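Local coordinates for peptidase M16 domain protein (Alicyclobacillus acidocaldarius subsp. acidocaldarius DSM 446, PDB 4XEA) that probably hydrolyses peptides as a metal-dependent member of the M16 (insulinase-like) peptidase family, at residues Met34-Tyr39 and Asn193-Ile198; Phe62-Met67 and Asp93-Tyr98; Ile344-Phe349 and Met397-Ala402. All coordinates share one frame; numbering follows the deposited sequence.

Interaction 1: Met34-Tyr39 and Asn193-Ile198; sequences MFATRY and NMVLVI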
loop_
_atom_site.group_PDB
_atom_site.type_symbol
_atom_site.label_atom_id
_atom_site.label_comp_id
_atom_site.label_asym_id
_atom_site.label_seq_id
_atom_site.Cartn_x
_atom_site.Cartn_y
_atom_site.Cartn_z
HETATM N N MSE A 34 8.239 15.977 -6.686
HETATM C CA MSE A 34 7.725 16.546 -5.447
HETATM C C MSE A 34 8.373 17.916 -5.193
HETATM O O MSE A 34 9.602 18.050 -5.312
HETATM C CB MSE A 34 8.002 15.596 -4.272
HETATM C CG MSE A 34 7.612 16.149 -2.855
HETATM SE SE MSE A 34 7.759 14.860 -1.382
HETATM C CE MSE A 34 6.237 13.684 -1.750
ATOM N N PHE A 35 7.519 18.908 -4.905
ATOM C CA PHE A 35 7.910 20.266 -4.552
ATOM C C PHE A 35 7.449 20.481 -3.092
ATOM O O PHE A 35 6.252 20.434 -2.824
ATOM C CB PHE A 35 7.187 21.233 -5.521
ATOM C CG PHE A 35 7.670 22.671 -5.497
ATOM C CD1 PHE A 35 8.928 23.032 -5.051
ATOM C CD2 PHE A 35 6.857 23.658 -6.039
ATOM C CE1 PHE A 35 9.342 24.376 -5.068
ATOM C CE2 PHE A 35 7.272 25.002 -6.080
ATOM C CZ PHE A 35 8.509 25.348 -5.580
ATOM N N ALA A 36 8.384 20.651 -2.157
ATOM C CA ALA A 36 8.050 20.720 -0.728
ATOM C C ALA A 36 8.635 21.899 -0.050
ATOM O O ALA A 36 9.693 22.402 -0.474
ATOM C CB ALA A 36 8.483 19.454 -0.009
ATOM N N THR A 37 7.965 22.314 1.033
ATOM C CA THR A 37 8.416 23.460 1.836
ATOM C C THR A 37 8.759 23.021 3.251
ATOM O O THR A 37 8.083 22.166 3.825
ATOM C CB THR A 37 7.370 24.594 1.882
ATOM O OG1 THR A 37 7.803 25.632 2.766
ATOM C CG2 THR A 37 6.045 24.044 2.349
ATOM N N ARG A 38 9.841 23.600 3.786
ATOM C CA ARG A 38 10.227 23.438 5.200
ATOM C C ARG A 38 9.302 24.273 6.119
ATOM O O ARG A 38 9.718 25.281 6.737
ATOM C CB ARG A 38 11.676 23.854 5.387
ATOM C CG ARG A 38 12.287 23.450 6.698
ATOM C CD ARG A 38 13.737 23.928 6.840
ATOM N NE ARG A 38 14.713 23.381 5.870
ATOM C CZ ARG A 38 15.130 23.975 4.744
ATOM N NH1 ARG A 38 14.612 25.132 4.334
ATOM N NH2 ARG A 38 16.064 23.374 3.998
ATOM N N TYR A 39 8.078 23.795 6.221
ATOM C CA TYR A 39 6.997 24.416 6.976
ATOM C C TYR A 39 5.939 23.351 7.202
ATOM O O TYR A 39 5.442 22.729 6.242
ATOM C CB TYR A 39 6.400 25.561 6.189
ATOM C CG TYR A 39 5.237 26.256 6.880
ATOM C CD1 TYR A 39 5.334 26.681 8.196
ATOM C CD2 TYR A 39 4.053 26.503 6.207
ATOM C CE1 TYR A 39 4.295 27.327 8.836
ATOM C CE2 TYR A 39 2.993 27.167 6.834
ATOM C CZ TYR A 39 3.136 27.594 8.135
ATOM O OH TYR A 39 2.118 28.264 8.751
ATOM N N ASN A 193 13.160 28.477 0.809
ATOM C CA ASN A 193 12.711 27.586 1.884
ATOM C C ASN A 193 12.214 26.232 1.372
ATOM O O ASN A 193 11.605 25.456 2.135
ATOM C CB ASN A 193 11.617 28.239 2.729
ATOM C CG ASN A 193 11.413 27.512 4.108
ATOM O OD1 ASN A 193 12.374 27.199 4.820
ATOM N ND2 ASN A 193 10.168 27.332 4.493
HETATM N N MSE A 194 12.442 25.968 0.081
HETATM C CA MSE A 194 11.831 24.813 -0.595
HETATM C C MSE A 194 12.817 23.926 -1.355
HETATM O O MSE A 194 14.012 24.244 -1.467
HETATM C CB MSE A 194 10.682 25.274 -1.518
HETATM C CG MSE A 194 9.592 26.044 -0.799
HETATM SE SE MSE A 194 7.951 26.355 -1.804
HETATM C CE MSE A 194 7.258 24.526 -2.034
ATOM N N VAL A 195 12.297 22.804 -1.876
ATOM C CA VAL A 195 13.096 21.823 -2.578
ATOM C C VAL A 195 12.206 21.156 -3.628
ATOM O O VAL A 195 11.004 20.978 -3.398
ATOM C CB VAL A 195 13.738 20.788 -1.628
ATOM C CG1 VAL A 195 12.670 19.839 -0.964
ATOM C CG2 VAL A 195 14.864 20.014 -2.331
ATOM N N LEU A 196 12.803 20.874 -4.792
ATOM C CA LEU A 196 12.150 20.196 -5.914
ATOM C C LEU A 196 12.978 18.970 -6.282
ATOM O O LEU A 196 14.173 19.091 -6.597
ATOM C CB LEU A 196 12.054 21.129 -7.132
ATOM C CG LEU A 196 11.388 20.580 -8.402
ATOM C CD1 LEU A 196 9.907 20.181 -8.116
ATOM C CD2 LEU A 196 11.482 21.606 -9.530
ATOM N N VAL A 197 12.338 17.793 -6.246
ATOM C CA VAL A 197 13.032 16.511 -6.470
ATOM C C VAL A 197 12.188 15.690 -7.445
ATOM O O VAL A 197 10.978 15.607 -7.299
ATOM C CB VAL A 197 13.291 15.759 -5.160
ATOM C CG1 VAL A 197 14.070 14.499 -5.389
ATOM C CG2 VAL A 197 14.087 16.678 -4.149
ATOM N N ILE A 198 12.847 15.140 -8.462
ATOM C CA ILE A 198 12.158 14.428 -9.550
ATOM C C ILE A 198 12.943 13.176 -9.877
ATOM O O ILE A 198 14.162 13.240 -10.058
ATOM C CB ILE A 198 12.067 15.282 -10.810
ATOM C CG1 ILE A 198 11.566 16.680 -10.475
ATOM C CG2 ILE A 198 11.118 14.630 -11.882
ATOM C CD1 ILE A 198 11.466 17.590 -11.689
#
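Met34 and Val197 pair through two backbone bonds, Met34 N to Val197 O (2.8 Å) and Val197 N to Met34 O, and Ala36 and Val195 repeat the pattern two residues on. These are the hydrogen-bonded pairs of an antiparallel ladder; Phe35 with Leu196 and Thr37 with Met194 are the non-hydrogen-bonded pairs between and beyond them. Arg38 N closes the ladder with a nearly straight bond to Asn193 O (3.0 Å).

The apolar contact is sharpest on the face that carries Phe35, Thr37, Met194 and Leu196. Met194, a selenomethionine, bends at its last torsion (chi3 65°) and brings CE 3.6 Å from the centroid of the Phe35 ring, a CH-pi contact over the face, with SE lying obliquely in a Met-aromatic contact. Val195 O lies at the ring's edge, 3.4 Å from Phe35 CD1. Leu112, Leu113 and Val116 of helix 105-116 add to this side. On the other face Met34, Ala36 and Val197 meet helix 367-379.

Polar side chains finish the strand end. Arg38 NH1 donates to Asn193 OD1 (3.1 Å), which lies in the guanidinium plane, although the donor stands well above the amide carbonyl plane. Asn193 ND2 gives a bond to Arg38 O (3.1 Å) and another to Phe188 O, while Arg38 NE turns to Leu379 O.

Asn193 therefore grips Arg38 through its backbone carbonyl, its amide oxygen and its amide nitrogen, fixing the rotation of the amide where the greasy ladder of this central sheet gives way to an inverse gamma turn centred on Arg38.

Interaction 2: Phe62-Met67 and Asp93-Tyr98; sequences FLEHKM and DHTAYY. With NA (sodium ion), chain B; NI (nickel (II) ion), chain C.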
loop_
_atom_site.group_PDB
_atom_site.type_symbol
_atom_site.label_atom_id
_atom_site.label_comp_id
_atom_site.label_asym_id
_atom_site.label_seq_id
_atom_site.Cartn_x
_atom_site.Cartn_y
_atom_site.Cartn_z
ATOM N N PHE A 62 -4.167 24.303 6.215
ATOM C CA PHE A 62 -5.101 25.231 5.534
ATOM C C PHE A 62 -4.517 25.675 4.169
ATOM O O PHE A 62 -5.195 25.631 3.124
ATOM C CB PHE A 62 -5.356 26.430 6.455
ATOM C CG PHE A 62 -6.660 27.144 6.208
ATOM C CD1 PHE A 62 -6.914 27.764 5.005
ATOM C CD2 PHE A 62 -7.603 27.257 7.223
ATOM C CE1 PHE A 62 -8.118 28.446 4.795
ATOM C CE2 PHE A 62 -8.797 27.933 7.017
ATOM C CZ PHE A 62 -9.052 28.522 5.811
ATOM N N LEU A 63 -3.254 26.081 4.167
ATOM C CA LEU A 63 -2.578 26.474 2.917
ATOM C C LEU A 63 -2.547 25.298 1.921
ATOM O O LEU A 63 -2.776 25.489 0.724
ATOM C CB LEU A 63 -1.160 26.985 3.178
ATOM C CG LEU A 63 -1.027 28.317 3.920
ATOM C CD1 LEU A 63 0.447 28.589 4.163
ATOM C CD2 LEU A 63 -1.698 29.484 3.083
ATOM N N GLU A 64 -2.337 24.082 2.433
ATOM C CA GLU A 64 -2.344 22.900 1.568
ATOM C C GLU A 64 -3.658 22.768 0.859
ATOM O O GLU A 64 -3.689 22.491 -0.343
ATOM C CB GLU A 64 -2.019 21.620 2.359
ATOM C CG GLU A 64 -2.012 20.337 1.499
ATOM C CD GLU A 64 -2.697 19.173 2.212
ATOM O OE1 GLU A 64 -2.302 18.837 3.340
ATOM O OE2 GLU A 64 -3.664 18.635 1.672
ATOM N N HIS A 65 -4.755 22.943 1.590
ATOM C CA HIS A 65 -6.051 22.828 0.993
ATOM C C HIS A 65 -6.258 23.903 -0.086
ATOM O O HIS A 65 -6.858 23.639 -1.124
ATOM C CB HIS A 65 -7.147 22.986 2.048
ATOM C CG HIS A 65 -7.606 21.699 2.630
ATOM N ND1 HIS A 65 -8.905 21.254 2.508
ATOM C CD2 HIS A 65 -6.938 20.744 3.321
ATOM C CE1 HIS A 65 -9.021 20.084 3.115
ATOM N NE2 HIS A 65 -7.846 19.757 3.617
ATOM N N LYS A 66 -5.786 25.111 0.195
ATOM C CA LYS A 66 -6.088 26.267 -0.641
ATOM C C LYS A 66 -5.095 26.446 -1.782
ATOM O O LYS A 66 -5.325 27.240 -2.699
ATOM C CB LYS A 66 -6.175 27.523 0.240
ATOM C CG LYS A 66 -7.507 27.638 1.064
ATOM C CD LYS A 66 -8.786 27.250 0.298
ATOM C CE LYS A 66 -9.056 28.057 -0.997
ATOM N NZ LYS A 66 -10.148 27.452 -1.848
HETATM N N MSE A 67 -4.011 25.675 -1.746
HETATM C CA MSE A 67 -2.979 25.772 -2.775
HETATM C C MSE A 67 -3.514 25.410 -4.152
HETATM O O MSE A 67 -3.012 25.927 -5.154
HETATM C CB MSE A 67 -1.777 24.870 -2.459
HETATM C CG MSE A 67 -0.508 25.246 -3.201
HETATM SE SE MSE A 67 0.034 27.106 -2.742
HETATM C CE MSE A 67 -0.041 26.944 -0.803
ATOM N N ASP A 93 6.547 18.843 9.965
ATOM C CA ASP A 93 7.611 19.782 9.658
ATOM C C ASP A 93 7.818 20.079 8.174
ATOM O O ASP A 93 8.796 20.769 7.796
ATOM C CB ASP A 93 8.946 19.333 10.303
ATOM C CG ASP A 93 9.412 17.949 9.842
ATOM O OD1 ASP A 93 8.749 17.321 8.987
ATOM O OD2 ASP A 93 10.436 17.468 10.365
ATOM N N HIS A 94 6.938 19.554 7.327
ATOM C CA HIS A 94 6.939 19.976 5.924
ATOM C C HIS A 94 5.558 19.777 5.308
ATOM O O HIS A 94 4.687 19.067 5.863
ATOM C CB HIS A 94 8.061 19.269 5.109
ATOM C CG HIS A 94 7.831 17.803 4.861
ATOM N ND1 HIS A 94 8.290 16.813 5.712
ATOM C CD2 HIS A 94 7.199 17.161 3.846
ATOM C CE1 HIS A 94 7.944 15.625 5.226
ATOM N NE2 HIS A 94 7.303 15.810 4.082
ATOM N N THR A 95 5.343 20.493 4.200
ATOM C CA THR A 95 4.188 20.336 3.335
ATOM C C THR A 95 4.717 20.009 1.941
ATOM O O THR A 95 5.679 20.647 1.455
ATOM C CB THR A 95 3.334 21.643 3.250
ATOM O OG1 THR A 95 3.112 22.193 4.557
ATOM C CG2 THR A 95 1.988 21.372 2.591
ATOM N N ALA A 96 4.106 18.999 1.321
ATOM C CA ALA A 96 4.554 18.461 0.034
ATOM C C ALA A 96 3.434 18.423 -1.012
ATOM O O ALA A 96 2.285 18.060 -0.695
ATOM C CB ALA A 96 5.117 17.055 0.210
ATOM N N TYR A 97 3.821 18.789 -2.248
ATOM C CA TYR A 97 3.002 18.749 -3.460
ATOM C C TYR A 97 3.697 17.858 -4.494
ATOM O O TYR A 97 4.904 18.005 -4.759
ATOM C CB TYR A 97 2.793 20.176 -4.003
ATOM C CG TYR A 97 2.218 21.112 -2.943
ATOM C CD1 TYR A 97 0.844 21.251 -2.801
ATOM C CD2 TYR A 97 3.046 21.770 -2.020
ATOM C CE1 TYR A 97 0.293 22.026 -1.824
ATOM C CE2 TYR A 97 2.492 22.589 -1.015
ATOM C CZ TYR A 97 1.117 22.702 -0.923
ATOM O OH TYR A 97 0.537 23.487 0.044
ATOM N N TYR A 98 2.961 16.896 -5.077
ATOM C CA TYR A 98 3.638 15.913 -5.920
ATOM C C TYR A 98 2.741 15.375 -7.011
ATOM O O TYR A 98 1.521 15.372 -6.848
ATOM C CB TYR A 98 4.172 14.784 -5.054
ATOM C CG TYR A 98 3.124 14.014 -4.256
ATOM C CD1 TYR A 98 2.608 12.826 -4.739
ATOM C CD2 TYR A 98 2.671 14.473 -3.010
ATOM C CE1 TYR A 98 1.648 12.100 -4.020
ATOM C CE2 TYR A 98 1.724 13.742 -2.268
ATOM C CZ TYR A 98 1.229 12.564 -2.783
ATOM O OH TYR A 98 0.273 11.863 -2.099
HETATM NA NA NA B . -1.754 27.918 -5.894
HETATM NI NI NI C . -6.977 18.110 4.798
HETATM O O HOH W 1 -3.858 28.781 -4.768
HETATM O O HOH W 2 -2.795 28.337 -7.913
HETATM O O HOH W 3 -7.708 16.500 3.116
#
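The Tyr97 ring reaches from the sheet towards the helix and meets Met67 and Glu64 obliquely. Met67 CB comes to 3.6 Å from Tyr97 CE1, and its CG lies as near to the same ring carbon, the two side chains crossing at about a right angle. Tyr97 OH rests 3.3 Å from Glu64 CA and hydrogen-bonds to Tyr189 OH. A second flat group, the imidazole of His65, takes no part in the contact with the strand and binds nickel through NE2 (2.2 Å), while its ND1 is held by Glu129.

His61, Glu64 and His65 spell the HxxEH signature of the M16 inverted zincins, and His61 and Glu136 belong to the same nickel site. In active relatives the glutamate of this motif is the general base; here Glu64 OE1 hydrogen-bonds to Thr90 OG1.

Closer to its backbone, Glu64 packs CB against Thr95 CG2 at 4.0 Å. The methyl faces the helix because it stands anti to the backbone N, which leaves Thr95 OG1 to bond with Tyr39 O. Three residues on from Glu64, Met67 O binds sodium at 2.5 Å, along with two waters and the carbonyls of Phe115 and Ser118.

Interaction 3: Ile344-Phe349 and Met397-Ala402; sequences IDEEAF and MTLERA. With ACT (acetate ion), chain E.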
loop_
_atom_site.group_PDB
_atom_site.type_symbol
_atom_site.label_atom_id
_atom_site.label_comp_id
_atom_site.label_asym_id
_atom_site.label_seq_id
_atom_site.Cartn_x
_atom_site.Cartn_y
_atom_site.Cartn_z
ATOM N N ILE A 344 21.819 -5.702 24.153
ATOM C CA ILE A 344 21.221 -6.179 22.904
ATOM C C ILE A 344 21.894 -7.466 22.439
ATOM O O ILE A 344 23.116 -7.581 22.481
ATOM C CB ILE A 344 21.372 -5.131 21.795
ATOM C CG1 ILE A 344 20.537 -3.904 22.130
ATOM C CG2 ILE A 344 20.974 -5.712 20.425
ATOM C CD1 ILE A 344 20.737 -2.779 21.153
ATOM N N ASP A 345 21.095 -8.436 22.003
ATOM C CA ASP A 345 21.644 -9.682 21.477
ATOM C C ASP A 345 22.261 -9.422 20.102
ATOM O O ASP A 345 21.578 -8.944 19.199
ATOM C CB ASP A 345 20.564 -10.760 21.369
ATOM C CG ASP A 345 21.063 -12.032 20.696
ATOM O OD1 ASP A 345 21.645 -12.906 21.377
ATOM O OD2 ASP A 345 20.861 -12.174 19.475
ATOM N N GLU A 346 23.541 -9.764 19.944
ATOM C CA GLU A 346 24.287 -9.437 18.736
ATOM C C GLU A 346 23.735 -10.121 17.494
ATOM O O GLU A 346 23.726 -9.521 16.425
ATOM C CB GLU A 346 25.754 -9.817 18.880
ATOM C CG GLU A 346 26.610 -9.268 17.747
ATOM C CD GLU A 346 28.091 -9.413 18.011
ATOM O OE1 GLU A 346 28.886 -8.838 17.245
ATOM O OE2 GLU A 346 28.460 -10.099 18.984
ATOM N N GLU A 347 23.300 -11.373 17.620
ATOM C CA GLU A 347 22.812 -12.106 16.454
ATOM C C GLU A 347 21.510 -11.511 15.912
ATOM O O GLU A 347 21.349 -11.422 14.691
ATOM C CB GLU A 347 22.672 -13.602 16.741
ATOM C CG GLU A 347 24.022 -14.286 16.900
ATOM C CD GLU A 347 23.932 -15.793 17.010
ATOM O OE1 GLU A 347 22.918 -16.308 17.520
ATOM O OE2 GLU A 347 24.882 -16.467 16.584
ATOM N N ALA A 348 20.614 -11.082 16.811
ATOM C CA ALA A 348 19.354 -10.473 16.410
ATOM C C ALA A 348 19.638 -9.134 15.739
ATOM O O ALA A 348 19.007 -8.782 14.748
ATOM C CB ALA A 348 18.441 -10.271 17.614
ATOM N N PHE A 349 20.584 -8.395 16.299
ATOM C CA PHE A 349 21.056 -7.154 15.714
ATOM C C PHE A 349 21.627 -7.308 14.281
ATOM O O PHE A 349 21.281 -6.521 13.407
ATOM C CB PHE A 349 22.063 -6.471 16.680
ATOM C CG PHE A 349 22.834 -5.330 16.071
ATOM C CD1 PHE A 349 22.250 -4.095 15.880
ATOM C CD2 PHE A 349 24.162 -5.487 15.729
ATOM C CE1 PHE A 349 22.965 -3.047 15.341
ATOM C CE2 PHE A 349 24.886 -4.432 15.190
ATOM C CZ PHE A 349 24.282 -3.227 14.984
HETATM N N MSE A 397 27.287 1.045 11.385
HETATM C CA MSE A 397 26.600 0.906 12.662
HETATM C C MSE A 397 27.148 -0.272 13.509
HETATM O O MSE A 397 27.402 -1.356 12.962
HETATM C CB MSE A 397 25.138 0.701 12.350
HETATM C CG MSE A 397 24.350 0.317 13.488
HETATM SE SE MSE A 397 23.857 1.848 14.467
HETATM C CE MSE A 397 22.158 1.004 14.799
ATOM N N THR A 398 27.369 -0.054 14.811
ATOM C CA THR A 398 27.958 -1.085 15.707
ATOM C C THR A 398 26.999 -1.545 16.826
ATOM O O THR A 398 26.060 -0.845 17.166
ATOM C CB THR A 398 29.273 -0.571 16.378
ATOM O OG1 THR A 398 28.983 0.538 17.239
ATOM C CG2 THR A 398 30.273 -0.127 15.329
ATOM N N LEU A 399 27.271 -2.712 17.421
ATOM C CA LEU A 399 26.511 -3.188 18.591
ATOM C C LEU A 399 26.644 -2.222 19.781
ATOM O O LEU A 399 25.676 -1.999 20.519
ATOM C CB LEU A 399 26.973 -4.613 19.005
ATOM C CG LEU A 399 26.250 -5.315 20.175
ATOM C CD1 LEU A 399 24.758 -5.522 19.917
ATOM C CD2 LEU A 399 26.950 -6.675 20.526
ATOM N N GLU A 400 27.837 -1.651 19.987
ATOM C CA GLU A 400 28.018 -0.645 21.065
ATOM C C GLU A 400 27.095 0.545 20.855
ATOM O O GLU A 400 26.387 1.015 21.772
ATOM C CB GLU A 400 29.477 -0.163 21.092
ATOM C CG GLU A 400 29.782 1.002 22.073
ATOM C CD GLU A 400 31.291 1.253 22.225
ATOM O OE1 GLU A 400 31.911 1.820 21.297
ATOM O OE2 GLU A 400 31.876 0.846 23.259
ATOM N N ARG A 401 27.087 1.040 19.635
ATOM C CA ARG A 401 26.173 2.147 19.310
ATOM C C ARG A 401 24.696 1.740 19.487
ATOM O O ARG A 401 23.901 2.513 20.021
ATOM C CB ARG A 401 26.490 2.708 17.920
ATOM C CG ARG A 401 25.572 3.800 17.427
ATOM C CD ARG A 401 25.440 5.007 18.387
ATOM N NE ARG A 401 24.459 5.954 17.853
ATOM C CZ ARG A 401 23.671 6.741 18.593
ATOM N NH1 ARG A 401 23.731 6.731 19.924
ATOM N NH2 ARG A 401 22.803 7.530 17.993
ATOM N N ALA A 402 24.337 0.517 19.108
ATOM C CA ALA A 402 22.947 0.046 19.319
ATOM C C ALA A 402 22.623 -0.006 20.815
ATOM O O ALA A 402 21.524 0.400 21.222
ATOM C CB ALA A 402 22.714 -1.316 18.675
HETATM C C ACT E . 17.268 -8.303 21.488
HETATM O O ACT E . 16.227 -8.851 21.948
HETATM O OXT ACT E . 18.304 -8.378 22.181
HETATM C CH3 ACT E . 17.279 -7.566 20.176
#
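Phe349 pushes its ring from the start of helix 346-363 into a hollow formed by Met397, Thr398, Leu399 and Ala402. Leu399 CA lies over one face of the ring, Met397 CG sits at the edge in its plane, 3.8 Å from Phe349 CZ, and Ala402 CB approaches CE1 obliquely at 3.8 Å. CG of Phe349 is anti to the backbone N (chi1 168°), which carries the ring across to residues 397-402.

The reverse bump is Leu399, whose two methyls part, one to Ile344 before the helix and one to Glu346 in its first turn: CD1 lies 3.8 Å from Ile344 CG2, and CD2 nestles 3.7 Å from Glu346 CB, against the aliphatic part of the Glu346 side chain. Ile344 in turn lays CD1 on Ala402, 3.5 Å from its CB. With the ring cut back to an alanine here, a gap would probably open among Met397, Leu399 and Ala402.

Leu278 and Ile277 of helix 265-283 touch Ile344 and Phe349 respectively. Both segments turn into helices here, and each has an N-cap: Asp345 OD2 accepts from Ala348 N (2.9 Å), and Thr398 OG1 from Arg401 N. Two capped helix starts, packed together through Ile344, Phe349, Leu399 and Ala402, thus join helices 346-363 and 399-409 in the alpha/beta C-terminal half of this M16-type chain.

Overall arrangement
Interactions 1 and 2 lie side by side, with centres 10 Å apart, and share the six-stranded mixed sheet: strand 31-37 pairs with strand 194-200 along one edge and strand 95-101 along the other. Along the chain, interaction 2 is nested inside the long loop that interaction 1 closes, and the metal-binding helix 59-66 packs on a sheet whose centre is completed by the late strand 194-200. Interaction 3 comes afterwards in sequence, among helices of the half that holds the five-stranded sheet. Its centre is about 35 Å from that of interaction 1 and about 39 Å from that of interaction 2, and its nearest atoms stay about 22 Å and about 18 Å from theirs, so it touches neither.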